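Local coordinates for protein transcription anti-terminator antagonist UpxZ (Bacteroides uniformis ATCC 8492, PDB 4EPZ) that probably antagonises transcription anti-termination and so helps to regulate capsular polysaccharide synthesis, at residues N61-L66 with L88-N93; L66-N71 with L108-S113. One frame throughout, in Å; residues are numbered along the deposited sequence.

Interaction 1 (N61-L66 with L88-N93); sequences NLCLAL and LDRIYN
Cys-63 faces Ile-91 where the helices carrying 61-66 and 88-93 run roughly antiparallel, their N-to-C directions 147° apart and their axes 9.7 Å from each other at the closest point. The pair meets through CB of Cys-63 and CG1 of Ile-91, only 3.4 Å apart and tighter than ordinary van der Waals contact, while CD1 of Ile-91 reaches the same CB a little farther off. The sulfur also touches Arg-90: Cys-63 SG lies 3.7 Å from Arg-90 CB and 3.8 Å from its NE. Arg-90 starts with CG anti to its carbonyl carbon and then bends at chi3 (59°), a kink that carries the guanidinium alongside Cys-63 SG toward helix 56-72. There Arg-90 NH1 comes within 3.8 Å of Leu-66 CD1, and Arg-90 NH2 ends 4.2 Å from Leu-62 CB; Cys-63 SG, Leu-66 CD1 and Leu-62 CB all approach the flat group obliquely. Its charge is met elsewhere on helix 56-72, where Arg-90 NE forms a salt bridge with Glu-59. With an alanine here, Glu-59 would probably lose its salt-bridge mate and a gap would open beside Cys-63 SG and Leu-66 CD1. The contact thus joins two consecutive helices of an all-helical fold through apolar packing, with a partly exposed arginine whose CB and NE touch the sulfur, whose terminal nitrogens reach the leucines and whose charge is probably balanced by Glu-59.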
ATOM      1  N   ASN A  61       4.947   4.061   8.047  1.00 16.28           N
ATOM      2  CA  ASN A  61       3.672   4.726   7.749  1.00 15.35           C
ATOM      3  C   ASN A  61       3.804   5.627   6.522  1.00 18.47           C
ATOM      4  O   ASN A  61       2.872   5.686   5.715  1.00 18.58           O
ATOM      5  CB  ASN A  61       3.212   5.537   8.955  1.00 16.69           C
ATOM      6  CG  ASN A  61       2.506   4.632   9.921  1.00 22.36           C
ATOM      7  OD1 ASN A  61       1.400   4.169   9.640  1.00 20.93           O
ATOM      8  ND2 ASN A  61       3.144   4.311  11.042  1.00 19.54           N
ATOM      9  N   LEU A  62       4.944   6.351   6.408  1.00 17.82           N
ATOM     10  CA  LEU A  62       5.199   7.193   5.232  1.00 20.05           C
ATOM     11  C   LEU A  62       5.226   6.337   3.958  1.00 20.26           C
ATOM     12  O   LEU A  62       4.564   6.668   2.959  1.00 19.21           O
ATOM     13  CB  LEU A  62       6.545   7.908   5.403  1.00 22.51           C
ATOM     14  CG  LEU A  62       6.589   9.200   6.210  1.00 31.21           C
ATOM     15  CD1 LEU A  62       8.057   9.643   6.374  1.00 32.44           C
ATOM     16  CD2 LEU A  62       5.824  10.336   5.471  1.00 36.60           C
ATOM     17  N   CYS A  63       6.003   5.241   3.980  1.00 17.39           N
ATOM     18  CA  CYS A  63       6.122   4.353   2.826  1.00 17.84           C
ATOM     19  C   CYS A  63       4.799   3.746   2.459  1.00 18.93           C
ATOM     20  O   CYS A  63       4.485   3.643   1.276  1.00 17.82           O
ATOM     21  CB  CYS A  63       7.149   3.276   3.101  1.00 19.00           C
ATOM     22  SG  CYS A  63       8.825   3.912   3.068  1.00 23.13           S
ATOM     23  N   LEU A  64       4.040   3.280   3.467  1.00 15.93           N
ATOM     24  CA  LEU A  64       2.744   2.695   3.166  1.00 15.52           C
ATOM     25  C   LEU A  64       1.817   3.735   2.533  1.00 19.00           C
ATOM     26  O   LEU A  64       1.184   3.432   1.517  1.00 18.15           O
ATOM     27  CB  LEU A  64       2.095   2.098   4.413  1.00 15.21           C
ATOM     28  CG  LEU A  64       0.710   1.462   4.164  1.00 18.88           C
ATOM     29  CD1 LEU A  64       0.806   0.291   3.173  1.00 20.69           C
ATOM     30  CD2 LEU A  64       0.064   1.029   5.478  1.00 18.10           C
ATOM     31  N   ALA A  65       1.773   4.962   3.100  1.00 17.68           N
ATOM     32  CA  ALA A  65       0.940   6.024   2.516  1.00 17.68           C
ATOM     33  C   ALA A  65       1.318   6.289   1.045  1.00 19.57           C
ATOM     34  O   ALA A  65       0.435   6.438   0.205  1.00 17.94           O
ATOM     35  CB  ALA A  65       1.074   7.315   3.324  1.00 19.58           C
ATOM     36  N   LEU A  66       2.619   6.331   0.753  1.00 17.19           N
ATOM     37  CA  LEU A  66       3.109   6.649  -0.601  1.00 17.82           C
ATOM     38  C   LEU A  66       2.776   5.560  -1.577  1.00 19.54           C
ATOM     39  O   LEU A  66       2.334   5.867  -2.688  1.00 20.03           O
ATOM     40  CB  LEU A  66       4.609   6.910  -0.573  1.00 17.96           C
ATOM     41  CG  LEU A  66       5.024   8.204   0.119  1.00 20.78           C
ATOM     42  CD1 LEU A  66       6.547   8.217   0.344  1.00 21.74           C
ATOM     43  CD2 LEU A  66       4.543   9.444  -0.701  1.00 24.30           C
ATOM     44  N   LEU A  88       9.618   1.217  -2.607  1.00 14.98           N
ATOM     45  CA  LEU A  88       9.869  -0.189  -2.324  1.00 15.52           C
ATOM     46  C   LEU A  88      11.256  -0.406  -1.705  1.00 16.44           C
ATOM     47  O   LEU A  88      11.388  -1.157  -0.729  1.00 16.56           O
ATOM     48  CB  LEU A  88       9.737  -1.024  -3.595  1.00 16.42           C
ATOM     49  CG  LEU A  88       8.321  -1.213  -4.067  1.00 20.59           C
ATOM     50  CD1 LEU A  88       8.319  -1.633  -5.540  1.00 22.23           C
ATOM     51  CD2 LEU A  88       7.530  -2.220  -3.183  1.00 24.59           C
ATOM     52  N   ASP A  89      12.264   0.294  -2.226  1.00 16.13           N
ATOM     53  CA  ASP A  89      13.629   0.172  -1.687  1.00 16.20           C
ATOM     54  C   ASP A  89      13.666   0.646  -0.229  1.00 20.63           C
ATOM     55  O   ASP A  89      14.250  -0.030   0.637  1.00 20.28           O
ATOM     56  CB  ASP A  89      14.597   0.989  -2.562  1.00 17.09           C
ATOM     57  CG  ASP A  89      16.024   0.803  -2.158  1.00 22.01           C
ATOM     58  OD1 ASP A  89      16.540  -0.321  -2.323  1.00 21.82           O
ATOM     59  OD2 ASP A  89      16.644   1.795  -1.726  1.00 26.26           O
ATOM     60  N   ARG A  90      12.962   1.742   0.064  1.00 16.62           N
ATOM     61  CA  ARG A  90      12.876   2.227   1.452  1.00 16.32           C
ATOM     62  C   ARG A  90      12.187   1.189   2.354  1.00 16.85           C
ATOM     63  O   ARG A  90      12.584   1.017   3.523  1.00 17.77           O
ATOM     64  CB  ARG A  90      12.136   3.567   1.491  1.00 16.81           C
ATOM     65  CG  ARG A  90      12.981   4.721   0.909  1.00 18.24           C
ATOM     66  CD  ARG A  90      12.096   5.935   0.644  1.00 22.06           C
ATOM     67  NE  ARG A  90      11.430   6.406   1.861  1.00 24.03           N
ATOM     68  CZ  ARG A  90      10.600   7.442   1.911  1.00 33.33           C
ATOM     69  NH1 ARG A  90      10.341   8.148   0.817  1.00 29.53           N
ATOM     70  NH2 ARG A  90      10.032   7.787   3.055  1.00 26.34           N
ATOM     71  N   ILE A  91      11.156   0.485   1.819  1.00 14.51           N
ATOM     72  CA  ILE A  91      10.456  -0.534   2.616  1.00 14.75           C
ATOM     73  C   ILE A  91      11.369  -1.740   2.870  1.00 19.06           C
ATOM     74  O   ILE A  91      11.420  -2.227   4.002  1.00 18.25           O
ATOM     75  CB  ILE A  91       9.144  -0.935   1.913  1.00 16.68           C
ATOM     76  CG1 ILE A  91       8.141   0.254   1.911  1.00 14.69           C
ATOM     77  CG2 ILE A  91       8.554  -2.185   2.545  1.00 16.23           C
ATOM     78  CD1 ILE A  91       6.970   0.025   0.914  1.00 17.41           C
ATOM     79  N   TYR A  92      12.080  -2.241   1.839  1.00 16.18           N
ATOM     80  CA  TYR A  92      12.983  -3.376   2.040  1.00 16.66           C
ATOM     81  C   TYR A  92      14.067  -3.039   3.089  1.00 20.87           C
ATOM     82  O   TYR A  92      14.440  -3.914   3.859  1.00 20.19           O
ATOM     83  CB  TYR A  92      13.650  -3.771   0.724  1.00 18.03           C
ATOM     84  CG  TYR A  92      12.844  -4.728  -0.130  1.00 20.14           C
ATOM     85  CD1 TYR A  92      12.763  -6.083   0.191  1.00 22.13           C
ATOM     86  CD2 TYR A  92      12.244  -4.301  -1.314  1.00 21.25           C
ATOM     87  CE1 TYR A  92      12.072  -6.982  -0.623  1.00 21.02           C
ATOM     88  CE2 TYR A  92      11.550  -5.190  -2.133  1.00 20.83           C
ATOM     89  CZ  TYR A  92      11.450  -6.525  -1.771  1.00 20.33           C
ATOM     90  OH  TYR A  92      10.811  -7.391  -2.611  1.00 19.21           O
ATOM     91  N   ASN A  93      14.476  -1.768   3.192  1.00 17.96           N
ATOM     92  CA  ASN A  93      15.482  -1.354   4.174  1.00 19.19           C
ATOM     93  C   ASN A  93      14.976  -1.346   5.604  1.00 24.12           C
ATOM     94  O   ASN A  93      15.802  -1.311   6.522  1.00 23.83           O
ATOM     95  CB  ASN A  93      16.037   0.031   3.828  1.00 22.71           C
ATOM     96  CG  ASN A  93      16.906   0.037   2.606  1.00 28.82           C
ATOM     97  OD1 ASN A  93      17.370  -1.006   2.112  1.00 26.48           O
ATOM     98  ND2 ASN A  93      17.115   1.218   2.066  1.00 24.91           N
TER

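Interaction 2 (L66-N71 with L108-S113); sequences LLMGYN and LTWGYS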
ATOM      1  N   LEU A  66       2.619   6.331   0.753  1.00 17.19           N
ATOM      2  CA  LEU A  66       3.109   6.649  -0.601  1.00 17.82           C
ATOM      3  C   LEU A  66       2.776   5.560  -1.577  1.00 19.54           C
ATOM      4  O   LEU A  66       2.334   5.867  -2.688  1.00 20.03           O
ATOM      5  CB  LEU A  66       4.609   6.910  -0.573  1.00 17.96           C
ATOM      6  CG  LEU A  66       5.024   8.204   0.119  1.00 20.78           C
ATOM      7  CD1 LEU A  66       6.547   8.217   0.344  1.00 21.74           C
ATOM      8  CD2 LEU A  66       4.543   9.444  -0.701  1.00 24.30           C
ATOM      9  N   LEU A  67       2.956   4.284  -1.179  1.00 19.91           N
ATOM     10  CA  LEU A  67       2.658   3.157  -2.072  1.00 19.71           C
ATOM     11  C   LEU A  67       1.170   3.084  -2.350  1.00 23.31           C
ATOM     12  O   LEU A  67       0.746   2.868  -3.493  1.00 22.67           O
ATOM     13  CB  LEU A  67       3.155   1.831  -1.458  1.00 19.91           C
ATOM     14  CG  LEU A  67       3.564   0.722  -2.416  1.00 23.49           C
ATOM     15  CD1 LEU A  67       4.403   1.259  -3.601  1.00 24.26           C
ATOM     16  CD2 LEU A  67       4.315  -0.388  -1.640  1.00 22.16           C
HETATM   17  N   MSE A  68       0.369   3.240  -1.290  1.00 18.31           N
HETATM   18  CA  MSE A  68      -1.091   3.252  -1.423  1.00 16.72           C
HETATM   19  C   MSE A  68      -1.565   4.433  -2.303  1.00 21.46           C
HETATM   20  O   MSE A  68      -2.387   4.228  -3.206  1.00 21.87           O
HETATM   21  CB  MSE A  68      -1.760   3.310  -0.047  1.00 18.08           C
HETATM   22  CG  MSE A  68      -1.567   2.025   0.717  1.00 21.00           C
HETATM   23 SE   MSE A  68      -2.563   2.056   2.371  0.75 23.74          SE
HETATM   24  CE  MSE A  68      -4.372   2.098   1.648  1.00 21.47           C
ATOM     25  N   GLY A  69      -0.998   5.625  -2.059  1.00 18.70           N
ATOM     26  CA  GLY A  69      -1.333   6.857  -2.768  1.00 20.08           C
ATOM     27  C   GLY A  69      -1.080   6.743  -4.255  1.00 21.75           C
ATOM     28  O   GLY A  69      -1.986   6.959  -5.066  1.00 20.88           O
ATOM     29  N   TYR A  70       0.157   6.355  -4.623  1.00 18.90           N
ATOM     30  CA  TYR A  70       0.508   6.215  -6.041  1.00 18.43           C
ATOM     31  C   TYR A  70      -0.248   5.040  -6.710  1.00 24.12           C
ATOM     32  O   TYR A  70      -0.518   5.102  -7.913  1.00 24.06           O
ATOM     33  CB  TYR A  70       2.021   6.091  -6.236  1.00 18.69           C
ATOM     34  CG  TYR A  70       2.778   7.393  -6.038  1.00 20.73           C
ATOM     35  CD1 TYR A  70       2.450   8.535  -6.766  1.00 22.05           C
ATOM     36  CD2 TYR A  70       3.845   7.473  -5.147  1.00 20.54           C
ATOM     37  CE1 TYR A  70       3.132   9.745  -6.573  1.00 22.01           C
ATOM     38  CE2 TYR A  70       4.545   8.672  -4.959  1.00 21.71           C
ATOM     39  CZ  TYR A  70       4.187   9.799  -5.677  1.00 24.96           C
ATOM     40  OH  TYR A  70       4.877  10.969  -5.491  1.00 26.96           O
ATOM     41  N   ASN A  71      -0.662   4.015  -5.946  1.00 21.51           N
ATOM     42  CA  ASN A  71      -1.471   2.961  -6.554  1.00 21.79           C
ATOM     43  C   ASN A  71      -2.913   3.393  -6.694  1.00 24.13           C
ATOM     44  O   ASN A  71      -3.567   2.961  -7.634  1.00 26.68           O
ATOM     45  CB  ASN A  71      -1.417   1.657  -5.766  1.00 21.51           C
ATOM     46  CG  ASN A  71      -0.254   0.818  -6.224  1.00 30.26           C
ATOM     47  OD1 ASN A  71      -0.255   0.263  -7.344  1.00 29.85           O
ATOM     48  ND2 ASN A  71       0.829   0.871  -5.468  1.00 21.36           N
ATOM     49  N   LEU A 108       3.844  -5.599   3.722  1.00 14.83           N
ATOM     50  CA  LEU A 108       4.180  -6.869   3.046  1.00 15.94           C
ATOM     51  C   LEU A 108       3.245  -7.111   1.879  1.00 16.82           C
ATOM     52  O   LEU A 108       3.719  -7.520   0.815  1.00 15.80           O
ATOM     53  CB  LEU A 108       4.098  -8.070   3.993  1.00 15.99           C
ATOM     54  CG  LEU A 108       5.144  -8.168   5.115  1.00 18.72           C
ATOM     55  CD1 LEU A 108       4.615  -9.084   6.223  1.00 19.10           C
ATOM     56  CD2 LEU A 108       6.492  -8.713   4.549  1.00 21.84           C
ATOM     57  N   THR A 109       1.931  -6.806   2.042  1.00 14.72           N
ATOM     58  CA  THR A 109       0.948  -7.082   1.001  1.00 14.75           C
ATOM     59  C   THR A 109       1.151  -6.128  -0.179  1.00 16.38           C
ATOM     60  O   THR A 109       1.200  -6.562  -1.334  1.00 16.58           O
ATOM     61  CB  THR A 109      -0.463  -7.016   1.603  1.00 18.14           C
ATOM     62  OG1 THR A 109      -0.521  -7.988   2.632  1.00 18.48           O
ATOM     63  CG2 THR A 109      -1.529  -7.283   0.554  1.00 16.95           C
ATOM     64  N   TRP A 110       1.212  -4.822   0.093  1.00 16.52           N
ATOM     65  CA  TRP A 110       1.448  -3.836  -0.970  1.00 16.42           C
ATOM     66  C   TRP A 110       2.808  -4.037  -1.637  1.00 15.90           C
ATOM     67  O   TRP A 110       2.912  -3.903  -2.861  1.00 16.44           O
ATOM     68  CB  TRP A 110       1.320  -2.417  -0.425  1.00 15.90           C
ATOM     69  CG  TRP A 110      -0.114  -2.027  -0.344  1.00 18.75           C
ATOM     70  CD1 TRP A 110      -0.912  -2.077   0.758  1.00 21.90           C
ATOM     71  CD2 TRP A 110      -0.979  -1.761  -1.458  1.00 20.03           C
ATOM     72  NE1 TRP A 110      -2.207  -1.735   0.419  1.00 23.21           N
ATOM     73  CE2 TRP A 110      -2.279  -1.553  -0.940  1.00 24.27           C
ATOM     74  CE3 TRP A 110      -0.763  -1.583  -2.839  1.00 21.04           C
ATOM     75  CZ2 TRP A 110      -3.367  -1.214  -1.756  1.00 24.74           C
ATOM     76  CZ3 TRP A 110      -1.845  -1.244  -3.644  1.00 23.78           C
ATOM     77  CH2 TRP A 110      -3.130  -1.097  -3.110  1.00 25.49           C
ATOM     78  N   GLY A 111       3.833  -4.364  -0.856  1.00 14.39           N
ATOM     79  CA  GLY A 111       5.166  -4.622  -1.414  1.00 13.94           C
ATOM     80  C   GLY A 111       5.147  -5.845  -2.319  1.00 16.14           C
ATOM     81  O   GLY A 111       5.675  -5.806  -3.447  1.00 17.16           O
ATOM     82  N   TYR A 112       4.434  -6.898  -1.905  1.00 14.55           N
ATOM     83  CA  TYR A 112       4.274  -8.091  -2.773  1.00 15.54           C
ATOM     84  C   TYR A 112       3.543  -7.714  -4.076  1.00 19.20           C
ATOM     85  O   TYR A 112       3.901  -8.199  -5.160  1.00 18.37           O
ATOM     86  CB  TYR A 112       3.479  -9.181  -2.010  1.00 15.96           C
ATOM     87  CG  TYR A 112       3.039 -10.336  -2.884  1.00 16.12           C
ATOM     88  CD1 TYR A 112       3.946 -11.317  -3.284  1.00 18.34           C
ATOM     89  CD2 TYR A 112       1.715 -10.454  -3.298  1.00 18.34           C
ATOM     90  CE1 TYR A 112       3.539 -12.383  -4.092  1.00 20.23           C
ATOM     91  CE2 TYR A 112       1.311 -11.489  -4.139  1.00 20.60           C
ATOM     92  CZ  TYR A 112       2.221 -12.466  -4.504  1.00 26.79           C
ATOM     93  OH  TYR A 112       1.805 -13.518  -5.276  1.00 31.46           O
ATOM     94  N   SER A 113       2.499  -6.864  -3.993  1.00 17.00           N
ATOM     95  CA  SER A 113       1.749  -6.531  -5.210  1.00 16.40           C
ATOM     96  C   SER A 113       2.608  -5.869  -6.286  1.00 19.40           C
ATOM     97  O   SER A 113       2.290  -5.958  -7.480  1.00 20.48           O
ATOM     98  CB  SER A 113       0.607  -5.593  -4.877  1.00 19.32           C
ATOM     99  OG  SER A 113       1.032  -4.248  -4.709  1.00 18.95           O
TER
HETATM  100  O   HOH W   1       0.225  -2.636  -6.705  1.00 30.30           O
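Trp-110 meets three residues of helix 56-72 in turn. Its CB packs 3.8 Å from Leu-67 CD2, the two side chains lying alongside and pointing opposite ways. Over one face of the indole, toward the rim, comes Met-68, a selenomethionine: its CG stands 4.0 Å from the centroid of the five-membered ring of Trp-110 and 17° off the normal, a CH-pi contact. The chain then bends at chi3, leaving SE in an oblique Met-aromatic contact with the same ring. At the six-membered end Asn-71 CB is 3.6 Å from Trp-110 CZ3, with the amide turned 37° from the indole plane. This is helix-helix packing at the heart of an all-helical fold, the axes crossing at 48°; Phe-150 of helix 138-152 meets the indole edge-to-face, and Met-20 of helix 5-20 also touches it. Gly-111 follows, its N 4.1 Å from Leu-67 CD2. At Ser-113 the contact turns polar: OG donates to Trp-110 O in its own helix and accepts from a water, which also donates to Asn-71 OD1, 3.0 Å away. Asn-71 ND2 in turn donates to Leu-67 O at 2.8 Å, reaching that carbonyl from the face opposite Asn-71 N, and it also bonds Glu-114.

Overall arrangement
Both contacts use helix 56-72, which presents successive turns to two helices that follow each other in the chain: 80-92 in interaction 1 and 102-115 in interaction 2. Leu-66 belongs to both segments of that helix but touches across the contact only in interaction 1. The two meet directly, Ile-91 CD1 lying 3.7 Å from Leu-67 CD2 and Leu-64 CD1 3.8 Å from Trp-110 CD1, so a continuous apolar layer joins the three helices. Both are buried, with one partly exposed polar residue each. The centre of interaction 2 lies about 3 Å from the centre of the chain, and an aromatic ring dominates it, with Asn-71 held by the water and Glu-114; interaction 1, about 9 Å out, has Arg-90 paired with Glu-59.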